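Local coordinates for protein exosome complex component Rrp42 (Archaeoglobus fulgidus, PDB 3M7N) that probably serves as a non-catalytic subunit of the archaeal exosome, an RNA-degrading complex, helping to structure the active site of its partner Rrp41 while itself touching RNA, at residues 83-88 and 103-108; 54-59 and 149-154; 135-140 and 158-163; 68-73 and 78-83; 215-218 and 222-225. All coordinates share one frame; numbering follows the deposited sequence.

Contact 1. Residues 83-88 and 103-108. With nucleotides of chain L.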
# COMPACT_ATOMS: atom_id res chain seq x y z
N ALA H 83 -16.45 1.92 14.02
CA ALA H 83 -17.39 1.63 12.98
C ALA H 83 -16.72 0.85 11.84
O ALA H 83 -15.56 1.08 11.51
CB ALA H 83 -18.04 2.93 12.48
N GLU H 84 -17.44 -0.10 11.28
CA GLU H 84 -17.04 -0.68 10.02
C GLU H 84 -18.13 -0.34 9.01
O GLU H 84 -19.30 -0.64 9.21
CB GLU H 84 -16.84 -2.21 10.14
CG GLU H 84 -15.99 -2.65 11.35
CD GLU H 84 -15.15 -3.93 11.08
OE1 GLU H 84 -15.71 -5.06 11.03
N LEU H 85 -17.72 0.35 7.95
CA LEU H 85 -18.59 0.64 6.82
C LEU H 85 -18.20 -0.35 5.72
O LEU H 85 -17.61 -0.00 4.71
CB LEU H 85 -18.39 2.09 6.36
CG LEU H 85 -19.25 3.16 7.04
CD1 LEU H 85 -19.29 2.99 8.54
CD2 LEU H 85 -18.78 4.57 6.67
N VAL H 86 -18.52 -1.62 5.96
CA VAL H 86 -17.99 -2.70 5.13
C VAL H 86 -18.61 -2.75 3.73
O VAL H 86 -19.71 -2.23 3.50
CB VAL H 86 -18.17 -4.08 5.82
CG1 VAL H 86 -17.43 -4.11 7.17
CG2 VAL H 86 -19.65 -4.39 5.98
N PRO H 87 -17.89 -3.36 2.79
CA PRO H 87 -18.34 -3.48 1.40
C PRO H 87 -19.74 -4.09 1.29
O PRO H 87 -20.45 -3.83 0.32
CB PRO H 87 -17.29 -4.41 0.78
CG PRO H 87 -16.04 -4.13 1.58
CD PRO H 87 -16.51 -3.85 2.98
N LEU H 88 -20.12 -4.89 2.28
CA LEU H 88 -21.47 -5.44 2.43
C LEU H 88 -22.55 -4.37 2.33
O LEU H 88 -23.54 -4.54 1.63
CB LEU H 88 -21.58 -6.12 3.79
CG LEU H 88 -22.96 -6.65 4.14
CD1 LEU H 88 -22.85 -8.15 4.43
CD2 LEU H 88 -23.51 -5.90 5.32
N ILE H 103 -13.92 6.63 10.37
CA ILE H 103 -13.37 7.21 11.59
C ILE H 103 -14.21 8.42 12.04
O ILE H 103 -14.52 8.58 13.23
CB ILE H 103 -11.91 7.63 11.37
CG1 ILE H 103 -11.00 6.40 11.45
CG2 ILE H 103 -11.49 8.67 12.40
CD1 ILE H 103 -9.69 6.58 10.72
N GLU H 104 -14.59 9.24 11.08
CA GLU H 104 -15.44 10.39 11.36
C GLU H 104 -16.77 9.96 12.01
O GLU H 104 -17.12 10.43 13.08
CB GLU H 104 -15.68 11.18 10.08
CG GLU H 104 -16.21 12.58 10.29
CD GLU H 104 -15.67 13.55 9.26
OE1 GLU H 104 -15.02 14.54 9.67
OE2 GLU H 104 -15.86 13.31 8.05
N LEU H 105 -17.49 9.06 11.35
CA LEU H 105 -18.74 8.54 11.87
C LEU H 105 -18.61 8.02 13.30
O LEU H 105 -19.38 8.40 14.18
CB LEU H 105 -19.27 7.42 10.96
CG LEU H 105 -20.70 6.94 11.24
CD1 LEU H 105 -21.39 6.55 9.94
CD2 LEU H 105 -20.76 5.81 12.27
N ALA H 106 -17.65 7.15 13.57
CA ALA H 106 -17.53 6.59 14.91
C ALA H 106 -17.27 7.69 15.92
O ALA H 106 -17.72 7.63 17.07
CB ALA H 106 -16.44 5.54 14.99
N ARG H 107 -16.51 8.69 15.51
CA ARG H 107 -16.17 9.75 16.43
C ARG H 107 -17.36 10.67 16.69
O ARG H 107 -17.46 11.23 17.77
CB ARG H 107 -14.96 10.56 15.96
CG ARG H 107 -13.66 9.79 16.07
CD ARG H 107 -12.51 10.60 15.56
NE ARG H 107 -11.86 11.33 16.64
CZ ARG H 107 -11.77 12.65 16.68
NH1 ARG H 107 -11.17 13.24 17.71
NH2 ARG H 107 -12.29 13.37 15.70
N VAL H 108 -18.26 10.83 15.72
CA VAL H 108 -19.40 11.67 15.99
C VAL H 108 -20.29 10.95 17.00
O VAL H 108 -20.70 11.53 17.99
CB VAL H 108 -20.19 12.10 14.73
CG1 VAL H 108 -21.48 12.80 15.14
CG2 VAL H 108 -19.36 13.03 13.86
P C L 5 -11.04 13.88 20.74
OP1 C L 5 -11.93 14.59 19.81
OP2 C L 5 -9.94 13.02 20.22
O5' C L 5 -10.36 14.93 21.74
C5' C L 5 -11.05 16.06 22.23
C4' C L 5 -10.34 16.61 23.45
O4' C L 5 -10.02 15.51 24.34
C3' C L 5 -8.98 17.24 23.21
O3' C L 5 -9.11 18.55 22.68
C2' C L 5 -8.47 17.26 24.64
O2' C L 5 -9.14 18.18 25.48
C1' C L 5 -8.83 15.83 25.04
N1 C L 5 -7.77 14.85 24.67
C2 C L 5 -6.51 14.96 25.28
O2 C L 5 -6.34 15.87 26.10
N3 C L 5 -5.54 14.08 24.94
C4 C L 5 -5.78 13.12 24.04
N4 C L 5 -4.79 12.26 23.74
C5 C L 5 -7.06 13.00 23.41
C6 C L 5 -8.01 13.87 23.75
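Ala83, near the end of a strand, and Ala106, midway along a helix, bring the two backbones together, their CA atoms 5.3 Å apart. Such closeness depends on small side chains. The methyl CB of Ala106 lies 3.7 Å from the backbone N of Ala83, and the two alanine CB atoms meet at 4.0 Å. One residue earlier on the helix, Leu105 has its CG anti to the backbone N (chi1 -170°), a torsion that swings CG toward the strand. Its CD2 lies 4.0 Å from Ala83 CB; the other branch, CD1, is 4.4 Å from Leu85 CD1, a looser touch where the strand has given way to loop. Behind this apolar seam, Leu105 continues onto Ile139 and onto Leu149 and Ser152 of the next helix. Arg107 leaves the helix in another direction. Its chain bends at chi3 (93°), and NH1 comes 2.6 Å from OP1 of cytidine 5 of the RNA, which approaches the guanidinium obliquely, whereas OP2 lies at the edge, in plane. NH2 of the same group forms a salt bridge with Glu100 of a neighbouring exonuclease 1 subunit. One helix of the RNase PH fold thus packs on an outer sheet strand and lines an RNA phosphate site at a subunit interface.

Contact 2. Residues 54-59 and 149-154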
# COMPACT_ATOMS: atom_id res chain seq x y z
N GLY H 54 -35.47 4.65 7.03
CA GLY H 54 -35.85 4.40 5.65
C GLY H 54 -35.30 3.03 5.25
O GLY H 54 -35.51 2.05 5.97
N ASP H 55 -34.58 2.96 4.14
CA ASP H 55 -33.93 1.71 3.72
C ASP H 55 -32.52 1.52 4.28
O ASP H 55 -31.92 0.45 4.14
CB ASP H 55 -33.92 1.56 2.20
CG ASP H 55 -35.32 1.40 1.62
OD1 ASP H 55 -35.58 1.95 0.53
OD2 ASP H 55 -36.16 0.73 2.24
N THR H 56 -32.01 2.55 4.94
CA THR H 56 -30.75 2.43 5.66
C THR H 56 -30.86 1.49 6.87
O THR H 56 -31.81 1.58 7.65
CB THR H 56 -30.21 3.82 6.07
OG1 THR H 56 -29.77 4.49 4.89
CG2 THR H 56 -29.04 3.71 7.04
N GLN H 57 -29.88 0.59 7.01
CA GLN H 57 -29.84 -0.39 8.09
C GLN H 57 -28.45 -0.47 8.72
O GLN H 57 -27.43 -0.48 8.02
CB GLN H 57 -30.22 -1.79 7.58
CG GLN H 57 -31.49 -1.84 6.77
CD GLN H 57 -32.04 -3.26 6.65
OE1 GLN H 57 -32.27 -3.94 7.65
NE2 GLN H 57 -32.26 -3.70 5.44
N VAL H 58 -28.39 -0.54 10.03
CA VAL H 58 -27.11 -0.64 10.71
C VAL H 58 -27.36 -1.35 12.00
O VAL H 58 -28.44 -1.24 12.60
CB VAL H 58 -26.47 0.76 10.98
CG1 VAL H 58 -27.45 1.67 11.67
CG2 VAL H 58 -25.22 0.60 11.81
N VAL H 59 -26.37 -2.11 12.43
CA VAL H 59 -26.51 -2.81 13.69
C VAL H 59 -25.35 -2.43 14.56
O VAL H 59 -24.23 -2.25 14.08
CB VAL H 59 -26.62 -4.36 13.52
CG1 VAL H 59 -25.47 -4.91 12.70
CG2 VAL H 59 -26.69 -5.02 14.87
N LEU H 149 -24.91 7.88 9.60
CA LEU H 149 -24.54 8.60 10.80
C LEU H 149 -25.68 8.66 11.86
O LEU H 149 -25.53 8.16 12.97
CB LEU H 149 -24.06 10.00 10.41
CG LEU H 149 -23.66 10.93 11.53
CD1 LEU H 149 -22.69 10.24 12.47
CD2 LEU H 149 -23.06 12.19 10.93
N ASP H 150 -26.83 9.25 11.51
CA ASP H 150 -27.91 9.32 12.50
C ASP H 150 -28.43 7.93 12.87
O ASP H 150 -28.65 7.64 14.04
CB ASP H 150 -29.06 10.23 12.03
CG ASP H 150 -28.63 11.68 11.87
OD1 ASP H 150 -29.34 12.43 11.15
OD2 ASP H 150 -27.60 12.08 12.44
N ALA H 151 -28.61 7.07 11.88
CA ALA H 151 -28.96 5.67 12.14
C ALA H 151 -28.04 5.04 13.19
O ALA H 151 -28.50 4.38 14.14
CB ALA H 151 -28.95 4.84 10.85
N SER H 152 -26.74 5.27 13.05
CA SER H 152 -25.76 4.67 13.98
C SER H 152 -25.86 5.24 15.38
O SER H 152 -25.80 4.50 16.38
CB SER H 152 -24.32 4.82 13.46
OG SER H 152 -24.17 4.23 12.18
N ALA H 153 -26.01 6.56 15.45
CA ALA H 153 -26.16 7.24 16.73
C ALA H 153 -27.35 6.66 17.48
O ALA H 153 -27.27 6.41 18.68
CB ALA H 153 -26.34 8.71 16.50
N LEU H 154 -28.46 6.48 16.76
CA LEU H 154 -29.68 5.90 17.32
C LEU H 154 -29.43 4.46 17.79
O LEU H 154 -29.83 4.07 18.89
CB LEU H 154 -30.78 5.87 16.26
CG LEU H 154 -32.00 6.79 16.27
CD1 LEU H 154 -31.83 7.97 17.20
CD2 LEU H 154 -32.28 7.25 14.85
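Val58, on strand 56-59, meets Ala151 and Ser152 on a helix; the two short axes approach to 8.1 Å and run in broadly the same direction, 37° apart. Its CB bond points toward the helix, and the two methyls divide the work from there. CG1, set between the backbone N and the carbonyl carbon (chi1 52°), presses on Ala151, 3.6 Å from its CB and 3.7 Å from its carbonyl carbon C. CG2, anti to the backbone N, reaches the next residue of the helix and lies 3.8 Å from Ser152 OG. That hydroxyl is not left without a polar partner: it is hydrogen-bonded to the backbone O of Leu148, one turn back, and so can face a methyl in a buried place. Thr56, two residues earlier on the same face of the strand, adds its CG2 at 4.0 Å from Ala151 CB, while its OG1 is engaged with the backbone O of Gly146. The alanine methyl is therefore touched by two strand residues. Around this core, Ala151 also meets Val51 and Leu53 of strand 47-53, and Ser152 meets Ile139 of strand 131-141 together with Leu105 and Val109 of helix 100-115, placing helix 148-161 against both the sheet and its companion helix.

Contact 3. Residues 135-140 and 158-163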
# COMPACT_ATOMS: atom_id res chain seq x y z
N VAL H 135 -16.25 -0.53 27.77
CA VAL H 135 -17.41 -0.71 26.91
C VAL H 135 -17.04 -0.53 25.43
O VAL H 135 -16.67 0.57 25.02
CB VAL H 135 -18.51 0.28 27.29
CG1 VAL H 135 -19.77 0.01 26.51
CG2 VAL H 135 -18.78 0.20 28.79
N PHE H 136 -17.10 -1.61 24.66
CA PHE H 136 -16.84 -1.56 23.23
C PHE H 136 -18.13 -1.34 22.48
O PHE H 136 -19.04 -2.16 22.55
CB PHE H 136 -16.19 -2.85 22.72
CG PHE H 136 -14.75 -3.01 23.15
CD1 PHE H 136 -14.40 -3.85 24.19
CD2 PHE H 136 -13.74 -2.30 22.51
CE1 PHE H 136 -13.09 -3.99 24.58
CE2 PHE H 136 -12.42 -2.45 22.91
CZ PHE H 136 -12.10 -3.29 23.94
N VAL H 137 -18.20 -0.21 21.78
CA VAL H 137 -19.36 0.08 20.94
C VAL H 137 -18.94 -0.14 19.50
O VAL H 137 -18.11 0.60 18.95
CB VAL H 137 -19.92 1.53 21.15
CG1 VAL H 137 -21.08 1.78 20.18
CG2 VAL H 137 -20.40 1.74 22.57
N ASP H 138 -19.49 -1.17 18.88
CA ASP H 138 -19.05 -1.51 17.53
C ASP H 138 -20.18 -1.37 16.55
O ASP H 138 -21.21 -2.03 16.66
CB ASP H 138 -18.38 -2.89 17.50
CG ASP H 138 -16.99 -2.89 18.16
OD1 ASP H 138 -16.83 -3.48 19.24
OD2 ASP H 138 -16.05 -2.29 17.60
N ILE H 139 -19.98 -0.47 15.60
CA ILE H 139 -21.01 -0.08 14.64
C ILE H 139 -20.75 -0.83 13.35
O ILE H 139 -19.62 -0.86 12.88
CB ILE H 139 -20.96 1.45 14.37
CG1 ILE H 139 -21.21 2.23 15.67
CG2 ILE H 139 -21.93 1.87 13.25
CD1 ILE H 139 -20.87 3.70 15.58
N HIS H 140 -21.80 -1.39 12.76
CA HIS H 140 -21.66 -2.23 11.57
C HIS H 140 -22.75 -1.92 10.55
O HIS H 140 -23.89 -2.31 10.71
CB HIS H 140 -21.76 -3.70 11.96
CG HIS H 140 -20.90 -4.59 11.13
ND1 HIS H 140 -21.36 -5.18 9.96
CD2 HIS H 140 -19.62 -5.00 11.28
CE1 HIS H 140 -20.39 -5.90 9.43
NE2 HIS H 140 -19.33 -5.82 10.22
N ALA H 158 -29.51 3.04 21.68
CA ALA H 158 -30.45 1.96 21.93
C ALA H 158 -29.72 0.72 22.48
O ALA H 158 -30.19 0.08 23.43
CB ALA H 158 -31.23 1.61 20.66
N ALA H 159 -28.57 0.41 21.90
CA ALA H 159 -27.78 -0.73 22.35
C ALA H 159 -27.30 -0.53 23.78
O ALA H 159 -27.33 -1.46 24.58
CB ALA H 159 -26.60 -0.96 21.43
N LEU H 160 -26.83 0.68 24.08
CA LEU H 160 -26.36 0.98 25.42
C LEU H 160 -27.50 0.84 26.43
O LEU H 160 -27.33 0.29 27.51
CB LEU H 160 -25.73 2.37 25.47
CG LEU H 160 -24.34 2.41 24.83
CD1 LEU H 160 -23.88 3.85 24.61
CD2 LEU H 160 -23.33 1.58 25.66
N MET H 161 -28.68 1.33 26.05
CA MET H 161 -29.87 1.24 26.88
C MET H 161 -30.34 -0.21 27.09
O MET H 161 -31.06 -0.49 28.04
CB MET H 161 -30.99 2.08 26.27
CG MET H 161 -30.74 3.58 26.32
SD MET H 161 -31.93 4.53 25.36
CE MET H 161 -33.40 4.33 26.38
N ASN H 162 -29.95 -1.12 26.21
CA ASN H 162 -30.30 -2.52 26.42
C ASN H 162 -29.11 -3.42 26.73
O ASN H 162 -29.16 -4.61 26.48
CB ASN H 162 -31.09 -3.06 25.24
CG ASN H 162 -32.42 -2.33 25.05
OD1 ASN H 162 -33.47 -2.84 25.43
ND2 ASN H 162 -32.37 -1.13 24.44
N THR H 163 -28.06 -2.83 27.28
CA THR H 163 -26.89 -3.58 27.70
C THR H 163 -27.02 -4.18 29.10
O THR H 163 -27.65 -3.60 30.00
CB THR H 163 -25.63 -2.70 27.65
OG1 THR H 163 -25.35 -2.36 26.29
CG2 THR H 163 -24.43 -3.44 28.24
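Leu160 meets Val135 and Val137 where helix 148-161 lies on the mixed sheet of the RNase PH domain, a member of the ribosomal protein S5-like superfamily. The packed part is small and rests on one methyl. Leu160 CD2 lies 4.0 Å from Val135 CG1 and 4.3 Å from Val137 CG2, so a single branch touches two valines that alternate along one face of the strand. The CB bond of Leu160 does not aim straight at the strand; its CG, anti to the carbonyl carbon (chi1 -75°), carries the tip across, and the leucine runs at a slant to Val135. Ile113 of helix 100-115 and Leu178 add to the surroundings of the leucine. On the other face Phe136, Asp138 and His140 pack against a neighbouring exonuclease 1 subunit, and Asp138 forms a salt bridge with Arg89 of that chain.

Packing is looser at the end of the helix. Met161 and Asn162 lie well away from strand 135-140 and are partly exposed, and polar bonds hold this helix end together. Asn162, the first residue to leave helical geometry, folds its amide back: ND2 donates to Ala158 O at 2.7 Å, nearly straight at 168° and in the plane of the amide. Thr163, itself buried, does likewise by its hydroxyl, OG1 giving its hydrogen to Ala159 O at 2.8 Å from above the carbonyl plane.

Contact 4. Residues 68-73 and 78-83. With nucleotides of chain L.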
# COMPACT_ATOMS: atom_id res chain seq x y z
N GLU H 68 -7.69 -2.52 31.99
CA GLU H 68 -6.84 -1.44 32.44
C GLU H 68 -7.55 -0.11 32.40
O GLU H 68 -8.11 0.25 31.37
CB GLU H 68 -5.58 -1.35 31.55
CG GLU H 68 -5.77 -1.80 30.06
CD GLU H 68 -6.74 -0.94 29.25
OE1 GLU H 68 -7.93 -1.33 29.14
OE2 GLU H 68 -6.33 0.11 28.70
N PRO H 69 -7.54 0.64 33.50
CA PRO H 69 -8.03 2.02 33.48
C PRO H 69 -6.98 2.88 32.83
O PRO H 69 -5.84 2.44 32.72
CB PRO H 69 -8.12 2.40 34.96
CG PRO H 69 -7.88 1.13 35.73
CD PRO H 69 -7.07 0.25 34.84
N TYR H 70 -7.34 4.08 32.40
CA TYR H 70 -6.33 4.99 31.86
C TYR H 70 -5.60 5.73 32.97
O TYR H 70 -6.23 6.29 33.87
CB TYR H 70 -6.94 5.94 30.84
CG TYR H 70 -7.21 5.24 29.54
CD1 TYR H 70 -8.50 5.11 29.05
CD2 TYR H 70 -6.18 4.66 28.82
CE1 TYR H 70 -8.75 4.44 27.86
CE2 TYR H 70 -6.42 3.99 27.63
CZ TYR H 70 -7.70 3.88 27.16
OH TYR H 70 -7.94 3.22 25.98
N PRO H 71 -4.25 5.73 32.91
CA PRO H 71 -3.38 6.36 33.90
C PRO H 71 -3.88 7.74 34.32
O PRO H 71 -3.77 8.10 35.49
CB PRO H 71 -2.06 6.49 33.16
CG PRO H 71 -2.05 5.32 32.23
CD PRO H 71 -3.49 5.11 31.82
N ASP H 72 -4.44 8.48 33.37
CA ASP H 72 -4.98 9.81 33.65
C ASP H 72 -6.33 9.77 34.34
O ASP H 72 -6.80 10.78 34.86
CB ASP H 72 -5.12 10.60 32.34
CG ASP H 72 -3.79 10.86 31.67
OD1 ASP H 72 -2.93 11.51 32.30
OD2 ASP H 72 -3.61 10.42 30.51
N THR H 73 -6.97 8.60 34.33
CA THR H 73 -8.36 8.51 34.77
C THR H 73 -8.64 7.24 35.59
O THR H 73 -9.60 6.52 35.33
CB THR H 73 -9.31 8.54 33.56
OG1 THR H 73 -9.15 7.34 32.80
CG2 THR H 73 -9.01 9.73 32.67
N VAL H 78 -14.17 2.85 30.69
CA VAL H 78 -13.76 3.31 29.37
C VAL H 78 -14.80 2.99 28.30
O VAL H 78 -15.43 1.93 28.32
CB VAL H 78 -12.42 2.65 28.99
CG1 VAL H 78 -12.00 3.00 27.58
CG2 VAL H 78 -11.36 3.04 30.00
N ILE H 79 -15.00 3.92 27.36
CA ILE H 79 -15.88 3.67 26.21
C ILE H 79 -15.10 3.90 24.95
O ILE H 79 -14.41 4.90 24.81
CB ILE H 79 -17.12 4.60 26.19
CG1 ILE H 79 -17.96 4.40 27.44
CG2 ILE H 79 -17.98 4.31 24.95
CD1 ILE H 79 -19.29 5.15 27.42
N ILE H 80 -15.20 2.95 24.03
CA ILE H 80 -14.47 3.01 22.78
C ILE H 80 -15.44 2.67 21.67
O ILE H 80 -16.11 1.65 21.72
CB ILE H 80 -13.32 1.98 22.74
CG1 ILE H 80 -12.67 1.84 24.11
CG2 ILE H 80 -12.31 2.35 21.66
CD1 ILE H 80 -11.28 1.26 24.08
N VAL H 81 -15.51 3.55 20.68
CA VAL H 81 -16.47 3.40 19.61
C VAL H 81 -15.74 3.15 18.30
O VAL H 81 -14.84 3.89 17.93
CB VAL H 81 -17.36 4.68 19.48
CG1 VAL H 81 -18.34 4.54 18.31
CG2 VAL H 81 -18.11 4.95 20.77
N ASN H 82 -16.13 2.09 17.60
CA ASN H 82 -15.59 1.85 16.27
C ASN H 82 -16.70 1.58 15.27
O ASN H 82 -17.76 1.06 15.61
CB ASN H 82 -14.59 0.67 16.27
CG ASN H 82 -13.31 0.99 17.03
OD1 ASN H 82 -13.19 0.69 18.22
ND2 ASN H 82 -12.35 1.60 16.35
N ALA H 83 -16.45 1.92 14.02
CA ALA H 83 -17.39 1.63 12.98
C ALA H 83 -16.72 0.85 11.84
O ALA H 83 -15.56 1.08 11.51
CB ALA H 83 -18.04 2.93 12.48
O5' C L 3 -7.07 5.34 21.31
C5' C L 3 -8.36 4.99 20.74
C4' C L 3 -9.60 5.19 21.63
O4' C L 3 -9.40 4.68 22.98
C3' C L 3 -10.08 6.62 21.86
O3' C L 3 -10.83 7.11 20.74
C2' C L 3 -10.96 6.48 23.10
O2' C L 3 -12.26 5.98 22.85
C1' C L 3 -10.17 5.44 23.90
N1 C L 3 -9.29 6.11 24.90
C2 C L 3 -9.87 6.74 26.01
O2 C L 3 -11.11 6.72 26.14
N3 C L 3 -9.07 7.37 26.91
C4 C L 3 -7.74 7.37 26.73
N4 C L 3 -6.98 7.98 27.64
C5 C L 3 -7.14 6.73 25.60
C6 C L 3 -7.94 6.12 24.71
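An RNA-binding surface is built here from Tyr70, on a loop, and from Val78 and Ile80, on the strand that follows it. Tyr70 opens a type I beta turn that ends at Thr73, and its ring reaches toward the strand with CG anti to the carbonyl carbon (chi1 -75°). On the protein side the ring leans on Val78, whose CG1 lies 3.6 Å from Tyr70 CE1. CG2 of the same valine is almost as near, so both methyls of Val78 abut this part of the tyrosine, with CG1 approaching obliquely. Further along, Ile80 CD1 comes within 4.3 Å of Tyr70 OH, a marginal touch.

The base of cytidine 3 of the bound RNA (chain L) covers one face of the tyrosine. The two planes are nearly parallel, and the base atom C4 sits over the ring centre, 3.2 Å above it. The overlap runs the length of the side chain: the exocyclic N4 is above CG, while the hydroxyl OH is 3.2 Å from C6. The sugar is read by the strand itself. The O2' hydroxyl donates a hydrogen bond of 3.1 Å to Ile79 O, a carbonyl that also receives a weak bond from Arg114, and Ile80 CG2 packs 3.9 Å from C4' of the ribose.

A grip on the 2'-hydroxyl probably helps to distinguish RNA from DNA at this position. Stacking of an aromatic side chain on a base is common in RNA-binding proteins; this site, on the RNase PH fold of an exosome subunit, adds a strand carbonyl that holds the ribose.

Contact 5. Residues 215-218 and 222-225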
# COMPACT_ATOMS: atom_id res chain seq x y z
N THR H 215 -26.04 17.29 17.57
CA THR H 215 -26.49 16.33 18.56
C THR H 215 -26.93 16.99 19.87
O THR H 215 -26.25 17.86 20.41
CB THR H 215 -25.39 15.30 18.87
OG1 THR H 215 -24.84 14.82 17.64
CG2 THR H 215 -25.94 14.13 19.72
N THR H 216 -28.07 16.55 20.39
CA THR H 216 -28.55 17.09 21.64
C THR H 216 -28.76 16.00 22.69
O THR H 216 -28.86 14.81 22.37
CB THR H 216 -29.87 17.83 21.44
OG1 THR H 216 -30.85 16.90 20.98
CG2 THR H 216 -29.72 18.94 20.42
N ASP H 217 -28.80 16.43 23.95
CA ASP H 217 -29.15 15.55 25.05
C ASP H 217 -30.64 15.68 25.39
O ASP H 217 -31.39 16.37 24.69
CB ASP H 217 -28.28 15.81 26.28
CG ASP H 217 -28.53 17.18 26.93
OD1 ASP H 217 -29.55 17.83 26.62
OD2 ASP H 217 -27.69 17.61 27.75
N LYS H 218 -31.04 14.99 26.46
CA LYS H 218 -32.38 15.03 27.06
C LYS H 218 -33.05 16.41 27.18
O LYS H 218 -34.24 16.56 26.94
CB LYS H 218 -32.26 14.50 28.50
CG LYS H 218 -32.86 13.16 28.76
CD LYS H 218 -32.77 12.88 30.25
CE LYS H 218 -31.50 13.48 30.80
NZ LYS H 218 -31.53 13.66 32.28
N VAL H 222 -27.24 21.31 23.22
CA VAL H 222 -26.42 20.82 22.14
C VAL H 222 -25.17 20.24 22.78
O VAL H 222 -24.56 20.85 23.67
CB VAL H 222 -26.05 21.95 21.16
CG1 VAL H 222 -25.13 21.42 20.07
CG2 VAL H 222 -27.32 22.56 20.55
N VAL H 223 -24.79 19.04 22.34
CA VAL H 223 -23.76 18.26 23.01
C VAL H 223 -22.62 17.92 22.03
O VAL H 223 -21.49 17.65 22.44
CB VAL H 223 -24.43 17.01 23.68
CG1 VAL H 223 -23.80 15.71 23.27
CG2 VAL H 223 -24.48 17.17 25.22
N ALA H 224 -22.92 17.98 20.74
CA ALA H 224 -21.89 17.78 19.72
C ALA H 224 -22.38 18.41 18.44
O ALA H 224 -23.57 18.41 18.17
CB ALA H 224 -21.63 16.29 19.50
N MET H 225 -21.47 18.97 17.66
CA MET H 225 -21.85 19.40 16.32
C MET H 225 -20.67 19.17 15.39
O MET H 225 -19.51 19.21 15.80
CB MET H 225 -22.24 20.88 16.28
CG MET H 225 -23.37 21.30 17.21
SD MET H 225 -23.54 23.11 17.28
CE MET H 225 -24.25 23.35 15.70
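A psi of only -21° at Val223 (phi -123°), set between the extended conformations of Val222 and Ala224, turns the N atoms of Val223 and Ala224 toward the carbonyl of Thr215. This is a classic beta bulge, in which one extra residue is fitted into a strand without breaking the ladder. The register shifts accordingly. Thr215 and Ala224 form an antiparallel hydrogen-bonded pair, but next to them Thr216 pairs with Val222 in the non-hydrogen-bonded manner, their CA atoms 4.3 Å apart.

Thr215 uses both of its backbone polar atoms. Its N donates to Ala224 O over 2.8 Å at a nearly straight 167°. Its O receives Val223 N at 2.7 Å and, less certainly, Ala224 N in a weak bond; Val222 CA adds a CA-H...O contact to the same oxygen at 3.4 Å. The side chains follow the two faces. Ala224 CB lies 3.9 Å from Thr215 CB, while the CG2 methyl of Thr216 rests over Val222 on the other face and its OG1 is hydrogen-bonded to Arg253. The Asp217 and Val223 side chains cross at about a right angle, with OD2 4.1 Å from Val223 CG2; OD1 of this aspartate takes the backbone N of Asp219 in the turn.

The outer edge of the bulged strand, 222-228, pairs through Val222, Ala224 and Met225 with a strand of an exonuclease 1 subunit, continuing the sheet across the interface. Within the hairpin, the two firm bonds of Thr215, to Val223 N and Ala224 O, imply that the additional residue is accommodated whether or not the less sure Ala224 N contributes.

In the fold
Contacts 1 to 4 belong to one mixed sheet and its two helices. Contacts 1 and 4 share Ala83 on strand 78-84, and contact 3 joins that strand by bonds such as the probable one from Ile139 N to Asn82 O, 2.7 Å. Contact 2 joins contact 3 in the same way, Val59 O lying 2.9 Å from His140 N, and both use helix 148-161. RNA touches contacts 1 and 4, whose centres are 18 Å apart, at different nucleotides; contact 3 comes within about 7 Å of it at the nearest atoms, contact 2 about 13 Å. Contact 5 lies in the separate four-stranded antiparallel sheet, centred 20 Å from contact 1, its nearest atom about 10 Å from the RNA.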